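Local coordinates for translation initiation factor eIF2b-like protein (Chaetomium thermophilum, PDB 4ZEM) that serves as the beta subunit of the decameric translation initiation factor eIF2B, which probably exchanges GDP for GTP on eIF2, at residues A[60-63]-A[67-70]; A[56-61]-A[158-163]; A[13-18]-A[46-51]; A[273-278]-A[374-379]. All blocks are in the same frame, centred on the assembly; numbering follows the deposited sequence.

Contact 1: A[60-63]-A[67-70]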
loop_
_atom_site.group_PDB
_atom_site.type_symbol
_atom_site.label_atom_id
_atom_site.label_comp_id
_atom_site.label_asym_id
_atom_site.label_seq_id
_atom_site.Cartn_x
_atom_site.Cartn_y
_atom_site.Cartn_z
ATOM N N SER A 60 1.166 10.350 -22.468
ATOM C CA SER A 60 1.499 11.772 -22.331
ATOM C C SER A 60 2.666 12.161 -23.251
ATOM O O SER A 60 3.407 11.298 -23.723
ATOM C CB SER A 60 1.815 12.127 -20.876
ATOM O OG SER A 60 3.111 11.694 -20.509
ATOM N N LYS A 61 2.832 13.463 -23.486
ATOM C CA LYS A 61 3.971 13.997 -24.242
ATOM C C LYS A 61 5.172 14.413 -23.385
ATOM O O LYS A 61 5.023 15.190 -22.443
ATOM C CB LYS A 61 3.516 15.213 -25.057
ATOM C CG LYS A 61 2.382 14.960 -26.030
ATOM C CD LYS A 61 1.888 16.274 -26.617
ATOM C CE LYS A 61 0.479 16.140 -27.158
ATOM N NZ LYS A 61 0.468 15.421 -28.461
ATOM N N TRP A 62 6.314 13.803 -23.669
ATOM C CA TRP A 62 7.561 14.089 -22.986
ATOM C C TRP A 62 8.694 13.593 -23.868
ATOM O O TRP A 62 8.531 12.614 -24.588
ATOM C CB TRP A 62 7.606 13.401 -21.620
ATOM C CG TRP A 62 7.371 11.931 -21.685
ATOM C CD1 TRP A 62 6.171 11.297 -21.670
ATOM C CD2 TRP A 62 8.364 10.906 -21.783
ATOM N NE1 TRP A 62 6.350 9.943 -21.754
ATOM C CE2 TRP A 62 7.690 9.678 -21.824
ATOM C CE3 TRP A 62 9.757 10.911 -21.840
ATOM C CZ2 TRP A 62 8.358 8.466 -21.917
ATOM C CZ3 TRP A 62 10.418 9.709 -21.935
ATOM C CH2 TRP A 62 9.719 8.502 -21.971
ATOM N N HIS A 63 9.844 14.254 -23.815
ATOM C CA HIS A 63 10.989 13.810 -24.598
ATOM C C HIS A 63 12.188 13.491 -23.715
ATOM O O HIS A 63 13.102 12.789 -24.131
ATOM C CB HIS A 63 11.364 14.841 -25.661
ATOM C CG HIS A 63 10.610 14.690 -26.944
ATOM N ND1 HIS A 63 11.228 14.697 -28.174
ATOM C CD2 HIS A 63 9.290 14.529 -27.190
ATOM C CE1 HIS A 63 10.320 14.551 -29.123
ATOM N NE2 HIS A 63 9.137 14.445 -28.551
ATOM N N GLN A 67 10.775 15.815 -18.140
ATOM C CA GLN A 67 9.383 16.062 -18.495
ATOM C C GLN A 67 8.506 14.851 -18.175
ATOM O O GLN A 67 7.318 14.998 -17.895
ATOM C CB GLN A 67 9.251 16.403 -19.984
ATOM C CG GLN A 67 9.881 17.715 -20.423
ATOM C CD GLN A 67 10.177 17.734 -21.916
ATOM O OE1 GLN A 67 10.031 16.718 -22.599
ATOM N NE2 GLN A 67 10.591 18.889 -22.428
ATOM N N LEU A 68 9.099 13.662 -18.174
ATOM C CA LEU A 68 8.378 12.464 -17.756
ATOM C C LEU A 68 8.070 12.501 -16.265
ATOM O O LEU A 68 6.967 12.156 -15.841
ATOM C CB LEU A 68 9.170 11.202 -18.092
ATOM C CG LEU A 68 8.472 9.897 -17.689
ATOM C CD1 LEU A 68 7.064 9.810 -18.294
ATOM C CD2 LEU A 68 9.304 8.687 -18.083
ATOM N N LEU A 69 9.053 12.931 -15.480
ATOM C CA LEU A 69 8.892 13.075 -14.036
ATOM C C LEU A 69 7.829 14.110 -13.707
ATOM O O LEU A 69 7.024 13.917 -12.791
ATOM C CB LEU A 69 10.215 13.476 -13.390
ATOM C CG LEU A 69 11.359 12.471 -13.432
ATOM C CD1 LEU A 69 12.637 13.168 -13.020
ATOM C CD2 LEU A 69 11.068 11.303 -12.508
ATOM N N TYR A 70 7.837 15.208 -14.456
ATOM C CA TYR A 70 6.873 16.276 -14.247
ATOM C C TYR A 70 5.467 15.758 -14.548
ATOM O O TYR A 70 4.519 16.059 -13.821
ATOM C CB TYR A 70 7.199 17.500 -15.115
ATOM C CG TYR A 70 6.160 18.596 -15.022
ATOM C CD1 TYR A 70 6.298 19.623 -14.097
ATOM C CD2 TYR A 70 5.035 18.596 -15.841
ATOM C CE1 TYR A 70 5.352 20.619 -13.993
ATOM C CE2 TYR A 70 4.079 19.587 -15.743
ATOM C CZ TYR A 70 4.243 20.600 -14.819
ATOM O OH TYR A 70 3.299 21.597 -14.721
#

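Contact 2: A[56-61]-A[158-163]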
loop_
_atom_site.group_PDB
_atom_site.type_symbol
_atom_site.label_atom_id
_atom_site.label_comp_id
_atom_site.label_asym_id
_atom_site.label_seq_id
_atom_site.Cartn_x
_atom_site.Cartn_y
_atom_site.Cartn_z
ATOM N N VAL A 56 -0.085 7.300 -18.249
ATOM C CA VAL A 56 0.561 8.605 -18.331
ATOM C C VAL A 56 1.930 8.476 -18.994
ATOM O O VAL A 56 2.277 9.259 -19.873
ATOM C CB VAL A 56 0.706 9.246 -16.934
ATOM C CG1 VAL A 56 1.593 10.475 -16.985
ATOM C CG2 VAL A 56 -0.659 9.592 -16.370
ATOM N N VAL A 57 2.693 7.469 -18.585
ATOM C CA VAL A 57 3.996 7.206 -19.186
ATOM C C VAL A 57 3.826 6.895 -20.670
ATOM O O VAL A 57 4.588 7.372 -21.508
ATOM C CB VAL A 57 4.732 6.046 -18.482
ATOM C CG1 VAL A 57 6.008 5.689 -19.230
ATOM C CG2 VAL A 57 5.047 6.423 -17.042
ATOM N N ALA A 58 2.812 6.097 -20.984
ATOM C CA ALA A 58 2.558 5.666 -22.356
ATOM C C ALA A 58 2.011 6.757 -23.285
ATOM O O ALA A 58 2.486 6.908 -24.402
ATOM C CB ALA A 58 1.603 4.482 -22.350
ATOM N N LYS A 59 0.998 7.492 -22.838
ATOM C CA LYS A 59 0.289 8.414 -23.720
ATOM C C LYS A 59 0.640 9.901 -23.606
ATOM O O LYS A 59 0.397 10.651 -24.548
ATOM C CB LYS A 59 -1.216 8.245 -23.525
ATOM C CG LYS A 59 -1.722 6.837 -23.798
ATOM C CD LYS A 59 -3.238 6.795 -23.734
ATOM C CE LYS A 59 -3.794 5.519 -24.340
ATOM N NZ LYS A 59 -5.259 5.634 -24.595
ATOM N N SER A 60 1.166 10.350 -22.468
ATOM C CA SER A 60 1.499 11.772 -22.331
ATOM C C SER A 60 2.666 12.161 -23.251
ATOM O O SER A 60 3.407 11.298 -23.723
ATOM C CB SER A 60 1.815 12.127 -20.876
ATOM O OG SER A 60 3.111 11.694 -20.509
ATOM N N LYS A 61 2.832 13.463 -23.486
ATOM C CA LYS A 61 3.971 13.997 -24.242
ATOM C C LYS A 61 5.172 14.413 -23.385
ATOM O O LYS A 61 5.023 15.190 -22.443
ATOM C CB LYS A 61 3.516 15.213 -25.057
ATOM C CG LYS A 61 2.382 14.960 -26.030
ATOM C CD LYS A 61 1.888 16.274 -26.617
ATOM C CE LYS A 61 0.479 16.140 -27.158
ATOM N NZ LYS A 61 0.468 15.421 -28.461
ATOM N N ALA A 158 12.836 3.780 -25.858
ATOM C CA ALA A 158 13.456 2.691 -25.112
ATOM C C ALA A 158 13.195 2.839 -23.620
ATOM O O ALA A 158 12.881 1.865 -22.935
ATOM C CB ALA A 158 14.947 2.642 -25.388
ATOM N N LEU A 159 13.312 4.067 -23.126
ATOM C CA LEU A 159 13.080 4.356 -21.714
ATOM C C LEU A 159 11.606 4.160 -21.388
ATOM O O LEU A 159 11.266 3.574 -20.357
ATOM C CB LEU A 159 13.548 5.782 -21.384
ATOM C CG LEU A 159 13.470 6.406 -19.980
ATOM C CD1 LEU A 159 12.062 6.762 -19.524
ATOM C CD2 LEU A 159 14.210 5.562 -18.940
ATOM N N ARG A 160 10.743 4.625 -22.287
ATOM C CA ARG A 160 9.301 4.521 -22.110
ATOM C C ARG A 160 8.879 3.073 -21.918
ATOM O O ARG A 160 8.084 2.762 -21.034
ATOM C CB ARG A 160 8.570 5.120 -23.312
ATOM C CG ARG A 160 7.056 5.169 -23.174
ATOM C CD ARG A 160 6.411 5.555 -24.497
ATOM N NE ARG A 160 6.107 4.370 -25.291
ATOM C CZ ARG A 160 4.881 3.956 -25.595
ATOM N NH1 ARG A 160 3.823 4.635 -25.178
ATOM N NH2 ARG A 160 4.714 2.860 -26.320
ATOM N N SER A 161 9.427 2.190 -22.747
ATOM C CA SER A 161 9.102 0.772 -22.689
ATOM C C SER A 161 9.530 0.147 -21.368
ATOM O O SER A 161 8.796 -0.643 -20.773
ATOM C CB SER A 161 9.754 0.021 -23.850
ATOM O OG SER A 161 9.599 -1.378 -23.683
ATOM N N GLU A 162 10.729 0.495 -20.920
ATOM C CA GLU A 162 11.269 -0.070 -19.689
ATOM C C GLU A 162 10.507 0.408 -18.448
ATOM O O GLU A 162 10.287 -0.361 -17.510
ATOM C CB GLU A 162 12.756 0.270 -19.564
ATOM C CG GLU A 162 13.616 -0.875 -19.039
ATOM C CD GLU A 162 13.716 -2.050 -20.008
ATOM O OE1 GLU A 162 14.355 -3.059 -19.643
ATOM O OE2 GLU A 162 13.164 -1.975 -21.128
ATOM N N VAL A 163 10.108 1.678 -18.445
ATOM C CA VAL A 163 9.346 2.238 -17.332
ATOM C C VAL A 163 7.973 1.593 -17.206
ATOM O O VAL A 163 7.534 1.259 -16.102
ATOM C CB VAL A 163 9.180 3.764 -17.469
ATOM C CG1 VAL A 163 8.151 4.288 -16.474
ATOM C CG2 VAL A 163 10.515 4.458 -17.277
#

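Contact 3: A[13-18]-A[46-51]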
loop_
_atom_site.group_PDB
_atom_site.type_symbol
_atom_site.label_atom_id
_atom_site.label_comp_id
_atom_site.label_asym_id
_atom_site.label_seq_id
_atom_site.Cartn_x
_atom_site.Cartn_y
_atom_site.Cartn_z
ATOM N N ALA A 13 -13.805 -1.792 -12.525
ATOM C CA ALA A 13 -13.625 -2.811 -13.551
ATOM C C ALA A 13 -13.858 -2.228 -14.940
ATOM O O ALA A 13 -13.092 -2.485 -15.868
ATOM C CB ALA A 13 -14.562 -3.980 -13.303
ATOM N N THR A 14 -14.916 -1.433 -15.075
ATOM C CA THR A 14 -15.223 -0.781 -16.343
ATOM C C THR A 14 -14.157 0.269 -16.657
ATOM O O THR A 14 -13.757 0.435 -17.811
ATOM C CB THR A 14 -16.622 -0.126 -16.329
ATOM O OG1 THR A 14 -16.700 0.829 -15.266
ATOM C CG2 THR A 14 -17.701 -1.180 -16.136
ATOM N N TRP A 15 -13.700 0.970 -15.623
ATOM C CA TRP A 15 -12.646 1.968 -15.773
ATOM C C TRP A 15 -11.360 1.326 -16.285
ATOM O O TRP A 15 -10.655 1.897 -17.116
ATOM C CB TRP A 15 -12.381 2.681 -14.442
ATOM C CG TRP A 15 -11.269 3.693 -14.503
ATOM C CD1 TRP A 15 -11.377 5.002 -14.864
ATOM C CD2 TRP A 15 -9.884 3.478 -14.185
ATOM N NE1 TRP A 15 -10.150 5.618 -14.797
ATOM C CE2 TRP A 15 -9.216 4.705 -14.383
ATOM C CE3 TRP A 15 -9.147 2.371 -13.751
ATOM C CZ2 TRP A 15 -7.847 4.856 -14.163
ATOM C CZ3 TRP A 15 -7.786 2.522 -13.534
ATOM C CH2 TRP A 15 -7.150 3.756 -13.740
ATOM N N THR A 16 -11.070 0.130 -15.785
ATOM C CA THR A 16 -9.841 -0.582 -16.126
ATOM C C THR A 16 -9.708 -0.967 -17.605
ATOM O O THR A 16 -8.610 -0.897 -18.161
ATOM C CB THR A 16 -9.696 -1.854 -15.269
ATOM O OG1 THR A 16 -9.786 -1.502 -13.883
ATOM C CG2 THR A 16 -8.352 -2.522 -15.517
ATOM N N LYS A 17 -10.800 -1.364 -18.254
ATOM C CA LYS A 17 -10.680 -1.793 -19.649
ATOM C C LYS A 17 -11.063 -0.732 -20.676
ATOM O O LYS A 17 -11.033 -0.990 -21.880
ATOM C CB LYS A 17 -11.505 -3.055 -19.907
ATOM C CG LYS A 17 -10.634 -4.254 -20.243
ATOM C CD LYS A 17 -9.652 -3.889 -21.359
ATOM C CE LYS A 17 -9.086 -5.112 -22.058
ATOM N NZ LYS A 17 -10.157 -5.924 -22.703
ATOM N N SER A 18 -11.415 0.456 -20.210
ATOM C CA SER A 18 -11.514 1.591 -21.109
ATOM C C SER A 18 -10.170 2.302 -21.146
ATOM O O SER A 18 -9.933 3.154 -21.988
ATOM C CB SER A 18 -12.620 2.547 -20.666
ATOM O OG SER A 18 -12.656 2.658 -19.254
ATOM N N ALA A 46 -4.591 1.634 -4.757
ATOM C CA ALA A 46 -3.156 1.599 -5.045
ATOM C C ALA A 46 -2.892 1.101 -6.463
ATOM O O ALA A 46 -2.122 1.707 -7.213
ATOM C CB ALA A 46 -2.435 0.724 -4.043
ATOM N N GLY A 47 -3.556 0.009 -6.828
ATOM C CA GLY A 47 -3.436 -0.561 -8.160
ATOM C C GLY A 47 -3.942 0.375 -9.244
ATOM O O GLY A 47 -3.336 0.485 -10.314
ATOM N N ALA A 48 -5.040 1.071 -8.957
ATOM C CA ALA A 48 -5.635 1.995 -9.918
ATOM C C ALA A 48 -4.665 3.127 -10.243
ATOM O O ALA A 48 -4.541 3.529 -11.397
ATOM C CB ALA A 48 -6.955 2.552 -9.391
ATOM N N ILE A 49 -3.967 3.624 -9.227
ATOM C CA ILE A 49 -2.976 4.676 -9.426
ATOM C C ILE A 49 -1.837 4.183 -10.321
ATOM O O ILE A 49 -1.419 4.881 -11.248
ATOM C CB ILE A 49 -2.394 5.169 -8.087
ATOM C CG1 ILE A 49 -3.510 5.711 -7.191
ATOM C CG2 ILE A 49 -1.343 6.242 -8.326
ATOM C CD1 ILE A 49 -4.273 6.875 -7.801
ATOM N N ALA A 50 -1.363 2.969 -10.059
ATOM C CA ALA A 50 -0.277 2.383 -10.842
ATOM C C ALA A 50 -0.663 2.248 -12.321
ATOM O O ALA A 50 0.125 2.557 -13.212
ATOM C CB ALA A 50 0.120 1.021 -10.264
ATOM N N GLN A 51 -1.884 1.794 -12.574
ATOM C CA GLN A 51 -2.366 1.636 -13.940
ATOM C C GLN A 51 -2.533 2.969 -14.665
ATOM O O GLN A 51 -2.212 3.085 -15.855
ATOM C CB GLN A 51 -3.687 0.862 -13.943
ATOM C CG GLN A 51 -3.493 -0.637 -14.021
ATOM C CD GLN A 51 -4.768 -1.411 -13.790
ATOM O OE1 GLN A 51 -5.591 -1.035 -12.957
ATOM N NE2 GLN A 51 -4.942 -2.498 -14.530
#

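Contact 4: A[273-278]-A[374-379]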
loop_
_atom_site.group_PDB
_atom_site.type_symbol
_atom_site.label_atom_id
_atom_site.label_comp_id
_atom_site.label_asym_id
_atom_site.label_seq_id
_atom_site.Cartn_x
_atom_site.Cartn_y
_atom_site.Cartn_z
ATOM N N LYS A 273 -3.353 0.941 7.605
ATOM C CA LYS A 273 -3.674 1.711 6.407
ATOM C C LYS A 273 -2.410 2.358 5.843
ATOM O O LYS A 273 -2.303 2.580 4.640
ATOM C CB LYS A 273 -4.723 2.786 6.691
ATOM C CG LYS A 273 -6.107 2.279 7.041
ATOM C CD LYS A 273 -6.892 3.366 7.772
ATOM C CE LYS A 273 -8.359 3.003 7.927
ATOM N NZ LYS A 273 -8.527 1.610 8.408
ATOM N N ALA A 274 -1.475 2.691 6.730
ATOM C CA ALA A 274 -0.196 3.267 6.330
ATOM C C ALA A 274 0.872 3.075 7.401
ATOM O O ALA A 274 0.562 2.923 8.587
ATOM C CB ALA A 274 -0.357 4.752 6.021
ATOM N N VAL A 275 2.131 3.122 6.983
ATOM C CA VAL A 275 3.247 3.085 7.920
ATOM C C VAL A 275 4.059 4.360 7.730
ATOM O O VAL A 275 4.158 4.876 6.621
ATOM C CB VAL A 275 4.143 1.847 7.707
ATOM C CG1 VAL A 275 5.351 1.867 8.657
ATOM C CG2 VAL A 275 3.343 0.585 7.907
ATOM N N TYR A 276 4.641 4.868 8.808
ATOM C CA TYR A 276 5.448 6.071 8.726
ATOM C C TYR A 276 6.906 5.796 9.069
ATOM O O TYR A 276 7.241 4.757 9.643
ATOM C CB TYR A 276 4.869 7.148 9.636
ATOM C CG TYR A 276 3.470 7.543 9.239
ATOM C CD1 TYR A 276 2.362 7.032 9.908
ATOM C CD2 TYR A 276 3.253 8.406 8.166
ATOM C CE1 TYR A 276 1.077 7.387 9.534
ATOM C CE2 TYR A 276 1.974 8.769 7.785
ATOM C CZ TYR A 276 0.888 8.257 8.470
ATOM O OH TYR A 276 -0.386 8.614 8.092
ATOM N N GLN A 277 7.765 6.739 8.705
ATOM C CA GLN A 277 9.204 6.591 8.866
ATOM C C GLN A 277 9.621 6.364 10.316
ATOM O O GLN A 277 10.593 5.665 10.585
ATOM C CB GLN A 277 9.898 7.834 8.316
ATOM C CG GLN A 277 9.846 7.923 6.804
ATOM C CD GLN A 277 10.721 9.025 6.263
ATOM O OE1 GLN A 277 10.721 10.140 6.786
ATOM N NE2 GLN A 277 11.469 8.725 5.206
ATOM N N ASN A 278 8.888 6.975 11.238
ATOM C CA ASN A 278 9.148 6.827 12.662
ATOM C C ASN A 278 8.634 5.502 13.220
ATOM O O ASN A 278 8.878 5.173 14.378
ATOM C CB ASN A 278 8.519 7.991 13.427
ATOM C CG ASN A 278 7.003 7.925 13.432
ATOM O OD1 ASN A 278 6.387 7.427 12.486
ATOM N ND2 ASN A 278 6.393 8.430 14.494
ATOM N N GLY A 374 16.123 0.767 6.402
ATOM C CA GLY A 374 16.665 0.058 5.256
ATOM C C GLY A 374 15.634 -0.136 4.159
ATOM O O GLY A 374 15.920 0.068 2.980
ATOM N N ILE A 375 14.421 -0.501 4.558
ATOM C CA ILE A 375 13.329 -0.726 3.622
ATOM C C ILE A 375 12.951 0.565 2.899
ATOM O O ILE A 375 12.745 0.562 1.683
ATOM C CB ILE A 375 12.096 -1.322 4.344
ATOM C CG1 ILE A 375 12.457 -2.691 4.932
ATOM C CG2 ILE A 375 10.902 -1.422 3.400
ATOM C CD1 ILE A 375 11.382 -3.311 5.806
ATOM N N TYR A 376 12.889 1.674 3.632
ATOM C CA TYR A 376 12.558 2.951 3.005
ATOM C C TYR A 376 13.599 3.337 1.962
ATOM O O TYR A 376 13.255 3.754 0.855
ATOM C CB TYR A 376 12.427 4.065 4.047
ATOM C CG TYR A 376 11.036 4.160 4.620
ATOM C CD1 TYR A 376 10.751 3.701 5.904
ATOM C CD2 TYR A 376 10.001 4.713 3.873
ATOM C CE1 TYR A 376 9.468 3.790 6.428
ATOM C CE2 TYR A 376 8.716 4.796 4.377
ATOM C CZ TYR A 376 8.453 4.340 5.654
ATOM O OH TYR A 376 7.173 4.444 6.147
ATOM N N ALA A 377 14.872 3.175 2.308
ATOM C CA ALA A 377 15.964 3.506 1.395
ATOM C C ALA A 377 15.939 2.633 0.132
ATOM O O ALA A 377 16.247 3.104 -0.959
ATOM C CB ALA A 377 17.295 3.371 2.105
ATOM N N ASP A 378 15.562 1.367 0.288
ATOM C CA ASP A 378 15.479 0.429 -0.831
ATOM C C ASP A 378 14.401 0.781 -1.866
ATOM O O ASP A 378 14.551 0.471 -3.045
ATOM C CB ASP A 378 15.235 -0.993 -0.312
ATOM C CG ASP A 378 16.489 -1.637 0.256
ATOM O OD1 ASP A 378 17.604 -1.149 -0.033
ATOM O OD2 ASP A 378 16.353 -2.641 0.987
ATOM N N HIS A 379 13.301 1.381 -1.425
ATOM C CA HIS A 379 12.174 1.627 -2.324
ATOM C C HIS A 379 11.961 3.090 -2.731
ATOM O O HIS A 379 11.251 3.366 -3.696
ATOM C CB HIS A 379 10.897 1.070 -1.691
ATOM C CG HIS A 379 10.939 -0.410 -1.482
ATOM N ND1 HIS A 379 11.602 -0.994 -0.425
ATOM C CD2 HIS A 379 10.431 -1.428 -2.217
ATOM C CE1 HIS A 379 11.487 -2.308 -0.508
ATOM N NE2 HIS A 379 10.782 -2.598 -1.586
#

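Contact 1: A[60-63]-A[67-70]
Over one face of the Trp-62 indole lies the side chain of Leu-68, with CD1 above the five-membered ring and CB and CD2 following the six-membered one. The CH-pi contact is centred on CD1, 3.6 Å from the centroid of the five-membered ring of Trp-62 and 13° off its normal. The two side chains run side by side and point the same way, so the leucine is laid along the indole instead of meeting it end on. Trp-62 has its CG between the backbone N and the carbonyl carbon (chi1 55°), which goes with a ring lying beside Leu-68. At the indole's edge NE1 is hydrogen-bonded to Val-57 O, so the ring can be buried with its polar atom satisfied. Beside this apolar patch the link is polar. Gln-67 stretches its extended chain back across the turn, and its OE1 accepts the backbone N-H of His-63 at 2.8 Å from N to OE1, a nearly straight bond of 165°. Glutamine suits this more exposed place, being long enough to span the turn and able to accept from a main-chain amide. The contact closes the short connection from helix 43-59 into helix 65-82, and helix 154-182 packs against it through Leu-159, which touches both Trp-62 and Leu-68, while Ile-100 of helix 88-104 also meets Leu-68.

Contact 2: A[56-61]-A[158-163]
Val-57 O, near the end of helix 43-59, meets CG of Arg-160 at 3.7 Å and also accepts a hydrogen bond from Trp-62 NE1. The carbonyl just before it, Val-56 O, is gripped twice by Ser-60, the first residue to leave helical geometry: Ser-60 OG binds it at 2.7 Å and the backbone N of Ser-60 at 3.0 Å, from opposite faces of the carbonyl plane. Serine here gives the last turn a second donor, from its side chain. Arginine suits the neighbouring place on helix 154-182 because its chain is long: it runs out extended and then bends at chi3 (90°), which carries the charged end to Ala-58. There NH1 of Arg-160 makes a weak bond with Ala-58 O (2.7 Å, but only 123° at the hydrogen), the oxygen lying at the edge of the guanidinium, near its plane. Beside the polar groups is an apolar patch, where compact Val-57 and Val-163 cross obliquely and CG1 of Val-163 is 3.8 Å from CG1 of Val-57; Met-164 and Ile-167 extend it. Since carbonyl oxygens at a helix C-terminus lack the next turn's amides, a cation beside Ala-58 O would probably ease their partial negative charge.

Contact 3: A[13-18]-A[46-51]
Trp-15 points from its CB toward helix 43-59, and with CG anti to the backbone N (chi1 178°) the indole is thrown across the gap to Ala-48. The five-membered ring stays nearer its own side, where NE1 donates to Ser-27 O of helix 24-37. Further out, CZ3 lies 4.2 Å from CB of Ala-48, and CH2, at the far end of the six-membered ring, comes to 3.5 Å from Ala-48 O, approached obliquely. OE1 of Gln-51 stands near the ring plane at its edge, 4.2 Å from CZ3 of Trp-15. Alanine fits here, since a small methyl lets the broad indole come close to the helix backbone. Beside the ring, Thr-16 and Gln-51 cross at about a right angle, the methyl CG2 of Thr-16 being 3.6 Å from NE2 of Gln-51, while Thr-16 OG1 is bonded back to Leu-12 O. The two short helical segments run nearly parallel, 16° apart, with axes 11.4 Å from each other. Such a separation is wide, and a large side chain such as tryptophan suits it. No hydrogen bond joins the segments: they meet by van der Waals packing, carbon against carbon and carbon against polar atoms, and the polar groups of Trp-15 and Thr-16 find their partners on helices 24-37 and 12-18.

Contact 4: A[273-278]-A[374-379]
Tyr-376 drives its ring from helix 372-379 into the chain at Val-275 to Gln-277, and the tight part of the contact is here, where Val-275, Tyr-276 and Tyr-376 are all buried. Over one face of the ring Gln-277 lays its CG, 4.0 Å from the centroid of the Tyr-376 ring and 11° off the normal, a CH-pi contact made by the aliphatic part of a polar side chain. Phe-310 meets the ring too, with planes at about 45°. The Tyr-376 OH comes near Val-275 O and Gln-277 N, but the angles are poor and neither pair is a hydrogen bond; a weak one goes to Cys-311 O. Val-275 lies on strand 274-275, an outer strand of a small antiparallel sheet, just after strand 267-271 of the mostly parallel main sheet, which is consistent with the Rossmann-like clan of the family; Lys-273 and Ala-274 form a classic beta bulge opposite Leu-282. The loose side begins where the Gln-277 amide, its plane 83° from the tyrosine ring, leaves the ring for the partly exposed side, near Asp-314. At the last turn of the helix His-379 ND1 donates to Ile-375 O at 2.9 Å with the acceptor in the imidazole plane, while the backbone N of His-379 reaches the same oxygen from the opposite face of the carbonyl.

How the contacts relate
From the N terminus, contact 3 comes first: it closes a loop of 27 residues that holds helix 24-37 and sets helix 12-18 against helix 43-59. The end of that helix enters contact 2 and the loop after it contact 1, the two sharing Ser-60 and Lys-61. Contact 1 closes a turn of only three residues, whereas contact 2 spans 96 residues to reach helix 154-182, so segment 67-70 lies within its span. The two touch through packing of Arg-160 and Leu-159 on Trp-62. Contact 4 follows in series, some 25 to 27 Å from the others between centres, and ties helix 372-379 near the C terminus to the sheet-bearing part. No two contacts cross.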